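Local coordinates for Mgp-operon protein 3 (Mycoplasma pneumoniae, PDB 6RJ1) that probably takes part in the adhesion of this human pathogen to host cells, as one of its immunodominant extracellular proteins, at residues V57-V62 with Q109-Y114; P137-E142 with A490-K495; Q449-S454 with W477-G482; Q535-I540 with S652-S657. One frame throughout, in Å; residues are numbered along the deposited sequence.

In the fold
From the N terminus, contact 1 comes first: strand 52-59 ends in a turn, and the chain passes through helix 86-93 before returning beside that strand, closing a loop of 46 residues. Contact 2 joins the loop after strand 125-135 to the end of strand 487-492 and closes an excursion of 347 residues. Contact 3 lies wholly within that excursion and sets helix 446-454 against strand 477-482. These three contacts reach the same eight-stranded mixed sheet; R58 and S113 of contact 1 bond to the helix of contact 3. Contact 4 closes separately, later in the chain, and belongs to a second mixed sheet; W493 from 490-495 packs on its P536 and Y538.

Contact 1: V57-V62 with Q109-Y114; sequences VRSALV and QDFASY
L61 and F111 lie side by side and point the same way, with CB of L61 over one face of the phenyl ring, 3.8 Å from its centroid and 12° off the normal. CD1 of L61 continues along the ring to CE2 of F111 at 3.7 Å. The opposite face is covered from within its own segment by CG of Q109, so the ring is sandwiched between two aliphatic groups. F111 CG lies beside its backbone N (chi1 -54°), which directs the ring at the S59-V62 type I turn. S59 OG approaches the ring obliquely while accepting from L61 N in an ST turn, and it also bonds S39. V62 packs its CB and CG2 on F111 O. Farther along, one water accepts from S59 N at 2.8 Å, donates to F111 O and bonds S113 OG, bridging the backbones where direct pairing has stopped. S113 OG has a further partner in T455. Beyond it V57 and Y114 are joined by reciprocal backbone bonds, V57 N to Y114 O and Y114 N to V57 O, both 2.9 Å. They form an antiparallel hydrogen-bonded pair between strands 52-59 and 114-121, neighbours in the mixed sheet.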
loop_
_atom_site.group_PDB
_atom_site.type_symbol
_atom_site.label_atom_id
_atom_site.label_comp_id
_atom_site.label_asym_id
_atom_site.label_seq_id
_atom_site.Cartn_x
_atom_site.Cartn_y
_atom_site.Cartn_z
ATOM N N VAL A 57 -18.504 2.669 8.192
ATOM C CA VAL A 57 -18.574 4.105 8.475
ATOM C C VAL A 57 -17.479 4.557 9.448
ATOM O O VAL A 57 -17.146 3.830 10.389
ATOM C CB VAL A 57 -19.990 4.560 8.962
ATOM C CG1 VAL A 57 -21.033 4.477 7.847
ATOM C CG2 VAL A 57 -20.441 3.788 10.200
ATOM N N ARG A 58 -16.969 5.777 9.248
ATOM C CA ARG A 58 -15.952 6.382 10.101
ATOM C C ARG A 58 -16.257 7.855 10.348
ATOM O O ARG A 58 -16.970 8.462 9.563
ATOM C CB ARG A 58 -14.537 6.177 9.508
ATOM C CG ARG A 58 -14.244 6.975 8.256
ATOM C CD ARG A 58 -12.936 6.563 7.621
ATOM N NE ARG A 58 -12.757 7.218 6.323
ATOM C CZ ARG A 58 -11.728 7.012 5.514
ATOM N NH1 ARG A 58 -10.766 6.164 5.854
ATOM N NH2 ARG A 58 -11.651 7.654 4.357
ATOM N N SER A 59 -15.721 8.429 11.427
ATOM C CA SER A 59 -15.941 9.834 11.763
ATOM C C SER A 59 -14.624 10.577 11.855
ATOM O O SER A 59 -13.657 10.041 12.403
ATOM C CB SER A 59 -16.717 9.959 13.072
ATOM O OG SER A 59 -16.572 11.235 13.671
ATOM N N ALA A 60 -14.596 11.829 11.347
ATOM C CA ALA A 60 -13.423 12.713 11.385
ATOM C C ALA A 60 -13.189 13.248 12.815
ATOM O O ALA A 60 -12.231 13.986 13.066
ATOM C CB ALA A 60 -13.612 13.864 10.413
ATOM N N LEU A 61 -14.071 12.874 13.746
ATOM C CA LEU A 61 -13.969 13.284 15.135
ATOM C C LEU A 61 -13.280 12.235 15.993
ATOM O O LEU A 61 -13.101 12.469 17.188
ATOM C CB LEU A 61 -15.344 13.653 15.713
ATOM C CG LEU A 61 -15.945 14.976 15.246
ATOM C CD1 LEU A 61 -17.394 15.063 15.645
ATOM C CD2 LEU A 61 -15.181 16.171 15.789
ATOM N N VAL A 62 -12.885 11.088 15.398
ATOM C CA VAL A 62 -12.191 10.021 16.119
ATOM C C VAL A 62 -10.810 10.524 16.583
ATOM O O VAL A 62 -10.117 11.186 15.813
ATOM C CB VAL A 62 -12.135 8.685 15.317
ATOM C CG1 VAL A 62 -11.153 8.741 14.144
ATOM C CG2 VAL A 62 -11.829 7.504 16.230
ATOM N N GLN A 109 -18.843 9.979 23.455
ATOM C CA GLN A 109 -18.492 8.908 22.523
ATOM C C GLN A 109 -17.079 9.065 22.005
ATOM O O GLN A 109 -16.559 10.181 21.924
ATOM C CB GLN A 109 -19.500 8.832 21.350
ATOM C CG GLN A 109 -19.708 10.154 20.610
ATOM C CD GLN A 109 -20.889 10.163 19.675
ATOM O OE1 GLN A 109 -20.944 9.418 18.691
ATOM N NE2 GLN A 109 -21.852 11.039 19.949
ATOM N N ASP A 110 -16.477 7.930 21.638
ATOM C CA ASP A 110 -15.132 7.810 21.081
ATOM C C ASP A 110 -15.072 8.028 19.559
ATOM O O ASP A 110 -13.974 8.156 19.016
ATOM C CB ASP A 110 -14.555 6.431 21.429
ATOM C CG ASP A 110 -15.490 5.246 21.226
ATOM O OD1 ASP A 110 -16.204 5.218 20.199
ATOM O OD2 ASP A 110 -15.509 4.358 22.096
ATOM N N PHE A 111 -16.249 8.038 18.878
ATOM C CA PHE A 111 -16.421 8.187 17.424
ATOM C C PHE A 111 -15.657 7.109 16.633
ATOM O O PHE A 111 -15.146 7.374 15.544
ATOM C CB PHE A 111 -16.098 9.609 16.924
ATOM C CG PHE A 111 -16.845 10.726 17.613
ATOM C CD1 PHE A 111 -16.334 11.321 18.753
ATOM C CD2 PHE A 111 -18.039 11.217 17.090
ATOM C CE1 PHE A 111 -17.012 12.371 19.375
ATOM C CE2 PHE A 111 -18.709 12.275 17.709
ATOM C CZ PHE A 111 -18.190 12.847 18.843
ATOM N N ALA A 112 -15.606 5.879 17.187
ATOM C CA ALA A 112 -14.959 4.720 16.574
ATOM C C ALA A 112 -15.673 4.336 15.282
ATOM O O ALA A 112 -16.859 4.624 15.114
ATOM C CB ALA A 112 -14.989 3.545 17.536
ATOM N N SER A 113 -14.960 3.671 14.376
ATOM C CA SER A 113 -15.540 3.196 13.131
ATOM C C SER A 113 -16.464 2.000 13.379
ATOM O O SER A 113 -16.259 1.228 14.321
ATOM C CB SER A 113 -14.445 2.825 12.149
ATOM O OG SER A 113 -13.632 3.954 11.875
ATOM N N TYR A 114 -17.498 1.868 12.549
ATOM C CA TYR A 114 -18.455 0.775 12.679
ATOM C C TYR A 114 -18.696 0.050 11.382
ATOM O O TYR A 114 -18.602 0.636 10.300
ATOM C CB TYR A 114 -19.812 1.285 13.203
ATOM C CG TYR A 114 -19.821 1.615 14.673
ATOM C CD1 TYR A 114 -20.073 0.632 15.629
ATOM C CD2 TYR A 114 -19.603 2.916 15.117
ATOM C CE1 TYR A 114 -20.084 0.932 16.989
ATOM C CE2 TYR A 114 -19.605 3.229 16.473
ATOM C CZ TYR A 114 -19.847 2.235 17.409
ATOM O OH TYR A 114 -19.842 2.549 18.749
HETATM O O HOH W 1 -14.075 6.610 12.789
#

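Contact 2: P137-E142 with A490-K495; sequences PYVKQE and ATWWAK
P137 presses its ring over one face of the W492 indole, the two side chains crossing at about a right angle. Its CB stands 3.8 Å from the centroid of the five-membered ring, 26° off the normal, a CH-pi contact displaced toward the rim. CG of P137 extends the cover over the benzo part, 3.6 Å from W492 CZ2. Behind the proline, CB of A490 packs on P137 CB at 3.9 Å. The polar edge of the same indole is used as well: W492 NE1 donates to Y138 O at 2.8 Å in a nearly straight bond (165°). The acceptor lies close to the indole plane, but the donor stands above the carbonyl plane of Y138 rather than on a lone pair. A face held by proline and an edge held by the next carbonyl together fix how the indole is turned. Strands 125-135 and 487-492 are parallel neighbours in the eight-stranded mixed sheet, and this contact joins the chain leaving the first to the end of the second. Helix 157-163 packs on the indole through L157 and L161. Packing slackens at V139, whose CB is 4.0 Å from W492 CZ2 with CG1 little farther, while its backbone bonds A81. From K140 onward the loop departs from 490-495: K140 NZ bonds T77 O, and E142, partly open to solvent, forms a salt bridge with K159.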
loop_
_atom_site.group_PDB
_atom_site.type_symbol
_atom_site.label_atom_id
_atom_site.label_comp_id
_atom_site.label_asym_id
_atom_site.label_seq_id
_atom_site.Cartn_x
_atom_site.Cartn_y
_atom_site.Cartn_z
ATOM N N PRO A 137 -6.230 -2.140 18.045
ATOM C CA PRO A 137 -5.511 -3.399 18.322
ATOM C C PRO A 137 -4.957 -3.408 19.751
ATOM O O PRO A 137 -4.879 -2.344 20.375
ATOM C CB PRO A 137 -4.397 -3.409 17.277
ATOM C CG PRO A 137 -4.186 -1.988 16.939
ATOM C CD PRO A 137 -5.524 -1.333 17.028
ATOM N N TYR A 138 -4.605 -4.593 20.285
ATOM C CA TYR A 138 -4.080 -4.649 21.642
ATOM C C TYR A 138 -2.549 -4.590 21.707
ATOM O O TYR A 138 -1.856 -5.288 20.968
ATOM C CB TYR A 138 -4.633 -5.855 22.417
ATOM C CG TYR A 138 -4.191 -5.904 23.866
ATOM C CD1 TYR A 138 -4.921 -5.261 24.862
ATOM C CD2 TYR A 138 -3.042 -6.591 24.243
ATOM C CE1 TYR A 138 -4.511 -5.295 26.197
ATOM C CE2 TYR A 138 -2.604 -6.599 25.565
ATOM C CZ TYR A 138 -3.350 -5.966 26.542
ATOM O OH TYR A 138 -2.924 -6.011 27.846
ATOM N N VAL A 139 -2.042 -3.759 22.628
ATOM C CA VAL A 139 -0.624 -3.597 22.945
ATOM C C VAL A 139 -0.514 -3.245 24.433
ATOM O O VAL A 139 -1.032 -2.217 24.869
ATOM C CB VAL A 139 0.177 -2.679 21.980
ATOM C CG1 VAL A 139 -0.349 -1.245 21.957
ATOM C CG2 VAL A 139 1.667 -2.719 22.290
ATOM N N LYS A 140 0.074 -4.156 25.218
ATOM C CA LYS A 140 0.163 -4.035 26.671
ATOM C C LYS A 140 1.177 -2.984 27.113
ATOM O O LYS A 140 2.331 -3.022 26.683
ATOM C CB LYS A 140 0.419 -5.423 27.307
ATOM C CG LYS A 140 0.746 -5.452 28.803
ATOM C CD LYS A 140 2.138 -6.068 29.031
ATOM C CE LYS A 140 2.542 -6.191 30.480
ATOM N NZ LYS A 140 1.865 -7.332 31.154
ATOM N N GLN A 141 0.724 -2.041 27.972
ATOM C CA GLN A 141 1.554 -0.990 28.567
ATOM C C GLN A 141 2.502 -1.706 29.511
ATOM O O GLN A 141 2.047 -2.446 30.387
ATOM C CB GLN A 141 0.690 0.033 29.311
ATOM C CG GLN A 141 1.008 1.456 28.902
ATOM C CD GLN A 141 0.231 2.469 29.692
ATOM O OE1 GLN A 141 0.800 3.219 30.488
ATOM N NE2 GLN A 141 -1.082 2.534 29.473
ATOM N N GLU A 142 3.810 -1.567 29.285
ATOM C CA GLU A 142 4.812 -2.337 30.002
ATOM C C GLU A 142 5.025 -1.904 31.467
ATOM O O GLU A 142 4.156 -2.210 32.279
ATOM C CB GLU A 142 6.116 -2.398 29.204
ATOM C CG GLU A 142 5.890 -3.163 27.911
ATOM C CD GLU A 142 7.065 -3.932 27.356
ATOM O OE1 GLU A 142 8.164 -3.344 27.237
ATOM O OE2 GLU A 142 6.877 -5.119 27.011
ATOM N N ALA A 490 -8.434 -5.097 16.397
ATOM C CA ALA A 490 -7.712 -5.341 15.159
ATOM C C ALA A 490 -6.550 -6.304 15.399
ATOM O O ALA A 490 -6.073 -6.457 16.537
ATOM C CB ALA A 490 -7.187 -4.028 14.607
ATOM N N THR A 491 -6.096 -6.951 14.321
ATOM C CA THR A 491 -4.939 -7.846 14.306
ATOM C C THR A 491 -3.787 -7.039 13.720
ATOM O O THR A 491 -3.964 -6.383 12.698
ATOM C CB THR A 491 -5.213 -9.090 13.438
ATOM O OG1 THR A 491 -6.485 -9.643 13.773
ATOM C CG2 THR A 491 -4.116 -10.152 13.556
ATOM N N TRP A 492 -2.610 -7.091 14.363
ATOM C CA TRP A 492 -1.412 -6.397 13.891
ATOM C C TRP A 492 -0.855 -7.088 12.655
ATOM O O TRP A 492 -0.774 -8.318 12.639
ATOM C CB TRP A 492 -0.335 -6.414 14.981
ATOM C CG TRP A 492 -0.663 -5.583 16.178
ATOM C CD1 TRP A 492 -1.172 -6.019 17.365
ATOM C CD2 TRP A 492 -0.468 -4.173 16.315
ATOM N NE1 TRP A 492 -1.313 -4.963 18.233
ATOM C CE2 TRP A 492 -0.895 -3.814 17.612
ATOM C CE3 TRP A 492 0.032 -3.172 15.466
ATOM C CZ2 TRP A 492 -0.831 -2.499 18.084
ATOM C CZ3 TRP A 492 0.078 -1.866 15.928
ATOM C CH2 TRP A 492 -0.345 -1.542 17.224
ATOM N N TRP A 493 -0.428 -6.306 11.643
ATOM C CA TRP A 493 0.220 -6.872 10.457
ATOM C C TRP A 493 1.589 -7.475 10.829
ATOM O O TRP A 493 1.976 -8.507 10.270
ATOM C CB TRP A 493 0.374 -5.834 9.344
ATOM C CG TRP A 493 -0.836 -5.690 8.469
ATOM C CD1 TRP A 493 -1.567 -4.558 8.266
ATOM C CD2 TRP A 493 -1.448 -6.714 7.669
ATOM N NE1 TRP A 493 -2.590 -4.805 7.384
ATOM C CE2 TRP A 493 -2.540 -6.121 6.999
ATOM C CE3 TRP A 493 -1.165 -8.079 7.439
ATOM C CZ2 TRP A 493 -3.374 -6.850 6.138
ATOM C CZ3 TRP A 493 -1.978 -8.794 6.573
ATOM C CH2 TRP A 493 -3.077 -8.188 5.943
ATOM N N ALA A 494 2.286 -6.853 11.813
ATOM C CA ALA A 494 3.582 -7.289 12.342
ATOM C C ALA A 494 3.488 -8.653 13.024
ATOM O O ALA A 494 4.512 -9.307 13.223
ATOM C CB ALA A 494 4.134 -6.250 13.311
ATOM N N LYS A 495 2.268 -9.068 13.404
ATOM C CA LYS A 495 1.992 -10.365 14.032
ATOM C C LYS A 495 1.329 -11.330 13.016
ATOM O O LYS A 495 0.905 -12.423 13.394
ATOM C CB LYS A 495 1.135 -10.193 15.291
ATOM C CG LYS A 495 1.922 -9.730 16.505
ATOM C CD LYS A 495 1.030 -9.306 17.667
ATOM C CE LYS A 495 0.589 -10.455 18.541
ATOM N NZ LYS A 495 0.050 -9.985 19.850
#

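Contact 3: Q449-S454 with W477-G482; sequences QLYHTS and WYWVVG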
loop_
_atom_site.group_PDB
_atom_site.type_symbol
_atom_site.label_atom_id
_atom_site.label_comp_id
_atom_site.label_asym_id
_atom_site.label_seq_id
_atom_site.Cartn_x
_atom_site.Cartn_y
_atom_site.Cartn_z
ATOM N N GLN A 449 -4.572 9.163 12.709
ATOM C CA GLN A 449 -4.585 9.111 11.246
ATOM C C GLN A 449 -4.504 7.689 10.766
ATOM O O GLN A 449 -5.173 7.352 9.797
ATOM C CB GLN A 449 -3.453 9.938 10.619
ATOM C CG GLN A 449 -3.388 11.403 11.046
ATOM C CD GLN A 449 -4.486 12.294 10.522
ATOM O OE1 GLN A 449 -5.489 11.854 9.941
ATOM N NE2 GLN A 449 -4.303 13.587 10.720
ATOM N N LEU A 450 -3.710 6.851 11.456
ATOM C CA LEU A 450 -3.584 5.436 11.126
ATOM C C LEU A 450 -4.894 4.708 11.438
ATOM O O LEU A 450 -5.293 3.848 10.653
ATOM C CB LEU A 450 -2.392 4.770 11.835
ATOM C CG LEU A 450 -0.989 5.202 11.409
ATOM C CD1 LEU A 450 0.042 4.756 12.419
ATOM C CD2 LEU A 450 -0.643 4.705 10.026
ATOM N N TYR A 451 -5.596 5.081 12.531
ATOM C CA TYR A 451 -6.882 4.453 12.829
ATOM C C TYR A 451 -7.935 4.806 11.772
ATOM O O TYR A 451 -8.562 3.903 11.211
ATOM C CB TYR A 451 -7.386 4.744 14.258
ATOM C CG TYR A 451 -8.743 4.118 14.522
ATOM C CD1 TYR A 451 -8.861 2.763 14.836
ATOM C CD2 TYR A 451 -9.917 4.852 14.360
ATOM C CE1 TYR A 451 -10.107 2.167 15.011
ATOM C CE2 TYR A 451 -11.168 4.263 14.524
ATOM C CZ TYR A 451 -11.257 2.924 14.856
ATOM O OH TYR A 451 -12.490 2.358 15.031
ATOM N N HIS A 452 -8.117 6.118 11.506
ATOM C CA HIS A 452 -9.079 6.643 10.530
ATOM C C HIS A 452 -8.861 6.090 9.121
ATOM O O HIS A 452 -9.830 5.714 8.470
ATOM C CB HIS A 452 -9.063 8.173 10.528
ATOM C CG HIS A 452 -10.224 8.784 9.815
ATOM N ND1 HIS A 452 -10.106 9.249 8.526
ATOM C CD2 HIS A 452 -11.494 8.983 10.238
ATOM C CE1 HIS A 452 -11.296 9.728 8.204
ATOM N NE2 HIS A 452 -12.164 9.586 9.205
ATOM N N THR A 453 -7.599 6.008 8.661
ATOM C CA THR A 453 -7.283 5.455 7.338
ATOM C C THR A 453 -7.402 3.914 7.297
ATOM O O THR A 453 -7.709 3.374 6.243
ATOM C CB THR A 453 -5.920 5.954 6.809
ATOM O OG1 THR A 453 -4.888 5.672 7.754
ATOM C CG2 THR A 453 -5.924 7.436 6.451
ATOM N N SER A 454 -7.162 3.208 8.425
ATOM C CA SER A 454 -7.237 1.738 8.474
ATOM C C SER A 454 -8.664 1.168 8.314
ATOM O O SER A 454 -8.822 -0.008 7.969
ATOM C CB SER A 454 -6.578 1.187 9.733
ATOM O OG SER A 454 -7.282 1.551 10.908
ATOM N N TRP A 477 -2.600 -2.482 10.903
ATOM C CA TRP A 477 -3.521 -3.493 11.424
ATOM C C TRP A 477 -4.731 -3.722 10.517
ATOM O O TRP A 477 -4.948 -2.967 9.565
ATOM C CB TRP A 477 -3.956 -3.129 12.857
ATOM C CG TRP A 477 -4.524 -1.747 12.965
ATOM C CD1 TRP A 477 -5.774 -1.341 12.590
ATOM C CD2 TRP A 477 -3.852 -0.581 13.462
ATOM N NE1 TRP A 477 -5.931 0.001 12.847
ATOM C CE2 TRP A 477 -4.762 0.497 13.371
ATOM C CE3 TRP A 477 -2.576 -0.345 14.001
ATOM C CZ2 TRP A 477 -4.431 1.792 13.785
ATOM C CZ3 TRP A 477 -2.245 0.941 14.403
ATOM C CH2 TRP A 477 -3.164 1.992 14.288
ATOM N N TYR A 478 -5.513 -4.774 10.810
ATOM C CA TYR A 478 -6.712 -5.144 10.051
ATOM C C TYR A 478 -7.710 -5.840 10.967
ATOM O O TYR A 478 -7.319 -6.369 12.001
ATOM C CB TYR A 478 -6.348 -6.042 8.853
ATOM C CG TYR A 478 -5.737 -7.373 9.245
ATOM C CD1 TYR A 478 -4.388 -7.473 9.577
ATOM C CD2 TYR A 478 -6.504 -8.537 9.263
ATOM C CE1 TYR A 478 -3.821 -8.691 9.934
ATOM C CE2 TYR A 478 -5.946 -9.763 9.618
ATOM C CZ TYR A 478 -4.600 -9.836 9.945
ATOM O OH TYR A 478 -4.041 -11.042 10.286
ATOM N N TRP A 479 -8.981 -5.860 10.587
ATOM C CA TRP A 479 -10.017 -6.483 11.402
ATOM C C TRP A 479 -10.564 -7.772 10.834
ATOM O O TRP A 479 -10.669 -7.915 9.624
ATOM C CB TRP A 479 -11.181 -5.510 11.616
ATOM C CG TRP A 479 -10.935 -4.523 12.705
ATOM C CD1 TRP A 479 -11.239 -4.668 14.026
ATOM C CD2 TRP A 479 -10.324 -3.233 12.570
ATOM N NE1 TRP A 479 -10.849 -3.548 14.727
ATOM C CE2 TRP A 479 -10.306 -2.640 13.853
ATOM C CE3 TRP A 479 -9.791 -2.515 11.486
ATOM C CZ2 TRP A 479 -9.775 -1.368 14.081
ATOM C CZ3 TRP A 479 -9.267 -1.253 11.715
ATOM C CH2 TRP A 479 -9.261 -0.692 12.997
ATOM N N VAL A 480 -10.904 -8.702 11.723
ATOM C CA VAL A 480 -11.617 -9.951 11.479
ATOM C C VAL A 480 -12.611 -9.983 12.660
ATOM O O VAL A 480 -12.222 -10.251 13.808
ATOM C CB VAL A 480 -10.753 -11.242 11.386
ATOM C CG1 VAL A 480 -11.648 -12.475 11.242
ATOM C CG2 VAL A 480 -9.763 -11.173 10.234
ATOM N N VAL A 481 -13.856 -9.584 12.392
ATOM C CA VAL A 481 -14.891 -9.487 13.424
ATOM C C VAL A 481 -16.068 -10.398 13.125
ATOM O O VAL A 481 -16.347 -10.693 11.964
ATOM C CB VAL A 481 -15.349 -8.017 13.684
ATOM C CG1 VAL A 481 -14.243 -7.193 14.322
ATOM C CG2 VAL A 481 -15.845 -7.342 12.409
ATOM N N GLY A 482 -16.747 -10.830 14.178
ATOM C CA GLY A 482 -17.947 -11.645 14.056
ATOM C C GLY A 482 -19.148 -10.739 13.897
ATOM O O GLY A 482 -19.192 -9.648 14.482
#
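Two indoles, W477 and W479, meet the helix with groups set at their edges. At the edge of W479, in its plane, lies S454 OG, 3.5 Å from CZ3 of W479. At the edge of W477, also in plane, are CA of Y451 and CZ3 of W479. Y451 and W479 have planes turned 85° to each other, centroids 5.8 Å apart, and meet obliquely through Y451 CE1 and W479 CH2 at 3.6 Å. L450 adds its CB against CH2 of W477, 3.8 Å away. Two torsions bring these groups together: Y451 carries its ring anti to the backbone N (chi1 178°), where it reaches W479, and W477 places CG between its backbone N and carbonyl carbon, swinging the indole onto the helix. Helix 446-454 and strand 477-482 approach to 9.5 Å between the axes of these segments and cross at -45°, so the helix packs obliquely on the mixed sheet, the two indoles lying between them. The polar ends of Y451 and W479 have partners elsewhere: Y451 OH bonds L134 O of strand 125-135 and S113 N, just before strand 114-121, and W479 NE1 bonds A135 O. S454 OG donates to Y451 O within the helix at 2.7 Å and accepts a weak, bent bond from W477 NE1 at 2.8 Å. One buried hydroxyl thus serves as donor and acceptor; the firmer bond is the one inside the helix, and the indole adds only a weak polar link to an interface held mainly by apolar contact.

Contact 4: Q535-I540 with S652-S657; sequences QPAYLI and SLINAS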
loop_
_atom_site.group_PDB
_atom_site.type_symbol
_atom_site.label_atom_id
_atom_site.label_comp_id
_atom_site.label_asym_id
_atom_site.label_seq_id
_atom_site.Cartn_x
_atom_site.Cartn_y
_atom_site.Cartn_z
ATOM N N GLN A 535 6.820 -8.026 8.931
ATOM C CA GLN A 535 6.447 -6.840 8.165
ATOM C C GLN A 535 5.242 -6.123 8.812
ATOM O O GLN A 535 4.198 -6.740 9.019
ATOM C CB GLN A 535 6.247 -7.178 6.662
ATOM C CG GLN A 535 5.787 -6.022 5.758
ATOM C CD GLN A 535 6.686 -4.823 5.709
ATOM O OE1 GLN A 535 7.920 -4.923 5.754
ATOM N NE2 GLN A 535 6.081 -3.655 5.585
ATOM N N PRO A 536 5.422 -4.841 9.215
ATOM C CA PRO A 536 4.357 -4.142 9.941
ATOM C C PRO A 536 3.287 -3.418 9.124
ATOM O O PRO A 536 2.216 -3.166 9.655
ATOM C CB PRO A 536 5.149 -3.115 10.745
ATOM C CG PRO A 536 6.232 -2.719 9.798
ATOM C CD PRO A 536 6.636 -4.002 9.125
ATOM N N ALA A 537 3.602 -2.972 7.907
ATOM C CA ALA A 537 2.672 -2.150 7.149
ATOM C C ALA A 537 2.482 -2.546 5.703
ATOM O O ALA A 537 3.384 -3.103 5.066
ATOM C CB ALA A 537 3.087 -0.690 7.239
ATOM N N TYR A 538 1.280 -2.233 5.191
ATOM C CA TYR A 538 0.873 -2.495 3.818
ATOM C C TYR A 538 0.018 -1.361 3.266
ATOM O O TYR A 538 -0.690 -0.693 4.022
ATOM C CB TYR A 538 0.112 -3.842 3.733
ATOM C CG TYR A 538 0.971 -5.043 4.079
ATOM C CD1 TYR A 538 1.802 -5.628 3.128
ATOM C CD2 TYR A 538 0.999 -5.558 5.377
ATOM C CE1 TYR A 538 2.634 -6.697 3.455
ATOM C CE2 TYR A 538 1.829 -6.622 5.716
ATOM C CZ TYR A 538 2.636 -7.197 4.750
ATOM O OH TYR A 538 3.447 -8.251 5.095
ATOM N N LEU A 539 0.096 -1.148 1.931
ATOM C CA LEU A 539 -0.724 -0.196 1.146
ATOM C C LEU A 539 -1.701 -1.076 0.343
ATOM O O LEU A 539 -1.389 -1.548 -0.750
ATOM C CB LEU A 539 0.149 0.697 0.255
ATOM C CG LEU A 539 1.090 1.631 1.017
ATOM C CD1 LEU A 539 2.514 1.455 0.565
ATOM C CD2 LEU A 539 0.636 3.078 0.919
ATOM N N ILE A 540 -2.834 -1.390 0.986
ATOM C CA ILE A 540 -3.874 -2.336 0.564
ATOM C C ILE A 540 -4.573 -1.929 -0.727
ATOM O O ILE A 540 -5.327 -0.960 -0.731
ATOM C CB ILE A 540 -4.888 -2.590 1.738
ATOM C CG1 ILE A 540 -4.166 -2.930 3.075
ATOM C CG2 ILE A 540 -5.973 -3.626 1.389
ATOM C CD1 ILE A 540 -3.498 -4.318 3.200
ATOM N N SER A 652 12.486 1.150 14.694
ATOM C CA SER A 652 11.755 0.928 13.437
ATOM C C SER A 652 11.205 2.202 12.820
ATOM O O SER A 652 10.772 3.117 13.527
ATOM C CB SER A 652 10.633 -0.089 13.623
ATOM O OG SER A 652 11.121 -1.419 13.599
ATOM N N LEU A 653 11.181 2.225 11.483
ATOM C CA LEU A 653 10.701 3.343 10.692
ATOM C C LEU A 653 9.839 2.819 9.523
ATOM O O LEU A 653 10.279 1.936 8.785
ATOM C CB LEU A 653 11.936 4.131 10.197
ATOM C CG LEU A 653 11.738 5.286 9.216
ATOM C CD1 LEU A 653 12.743 6.376 9.496
ATOM C CD2 LEU A 653 11.888 4.818 7.773
ATOM N N ILE A 654 8.637 3.394 9.340
ATOM C CA ILE A 654 7.715 3.043 8.255
ATOM C C ILE A 654 7.582 4.195 7.249
ATOM O O ILE A 654 7.295 5.335 7.630
ATOM C CB ILE A 654 6.336 2.520 8.771
ATOM C CG1 ILE A 654 6.504 1.229 9.641
ATOM C CG2 ILE A 654 5.347 2.291 7.607
ATOM C CD1 ILE A 654 5.340 0.911 10.548
ATOM N N ASN A 655 7.814 3.874 5.963
ATOM C CA ASN A 655 7.710 4.734 4.797
ATOM C C ASN A 655 6.298 4.637 4.235
ATOM O O ASN A 655 5.734 3.546 4.164
ATOM C CB ASN A 655 8.728 4.304 3.746
ATOM C CG ASN A 655 10.152 4.643 4.114
ATOM O OD1 ASN A 655 10.416 5.622 4.815
ATOM N ND2 ASN A 655 11.105 3.869 3.610
ATOM N N ALA A 656 5.732 5.773 3.834
ATOM C CA ALA A 656 4.384 5.853 3.285
ATOM C C ALA A 656 4.338 5.477 1.780
ATOM O O ALA A 656 3.520 6.020 1.028
ATOM C CB ALA A 656 3.832 7.255 3.512
ATOM N N SER A 657 5.190 4.511 1.358
ATOM C CA SER A 657 5.343 4.068 -0.032
ATOM C C SER A 657 5.949 2.638 -0.143
ATOM O O SER A 657 6.456 2.127 0.864
ATOM C CB SER A 657 6.242 5.059 -0.773
ATOM O OG SER A 657 7.616 4.760 -0.572
#
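A537, whose methyl group faces I654, also has its carbonyl oxygen bonded from within its own segment: Q535 NE2 donates to A537 O at 2.8 Å, with an angle of 161° at the hydrogen. The donor lies in the carbonyl plane on a lone pair, and the acceptor is nearly in the amide plane of Q535, so the amide is held in place beside P536. The same NE2 makes a weak second bond to A557 O. P536 and A537 offer two apolar surfaces to I654, which divides its branches between them. CG2 of I654, anti to the backbone N, meets A537 CB at 3.8 Å, while CD1 reaches CG of P536, also at 3.8 Å, as the two side chains slide past each other in opposite directions. Farther on, L539 lays CD1 against the backbone of S657, with L539 CD1 3.7 Å from S657 C, and has CD2 near A656 O. The OG of S657 is engaged elsewhere, by Y662 OH and L659 N. The touching parts run 20° from parallel, and strands 538-546 and 650-654 each pair antiparallel with the long strand 549-563 of the second mixed sheet. Between the two segments no hydrogen bond forms: their backbones bond other partners, A537 to A557 and L653 to V560, and cohesion rests on apolar packing, of side chain on side chain at I654 and of L539 on the backbone of A656-S657, without a bonded register.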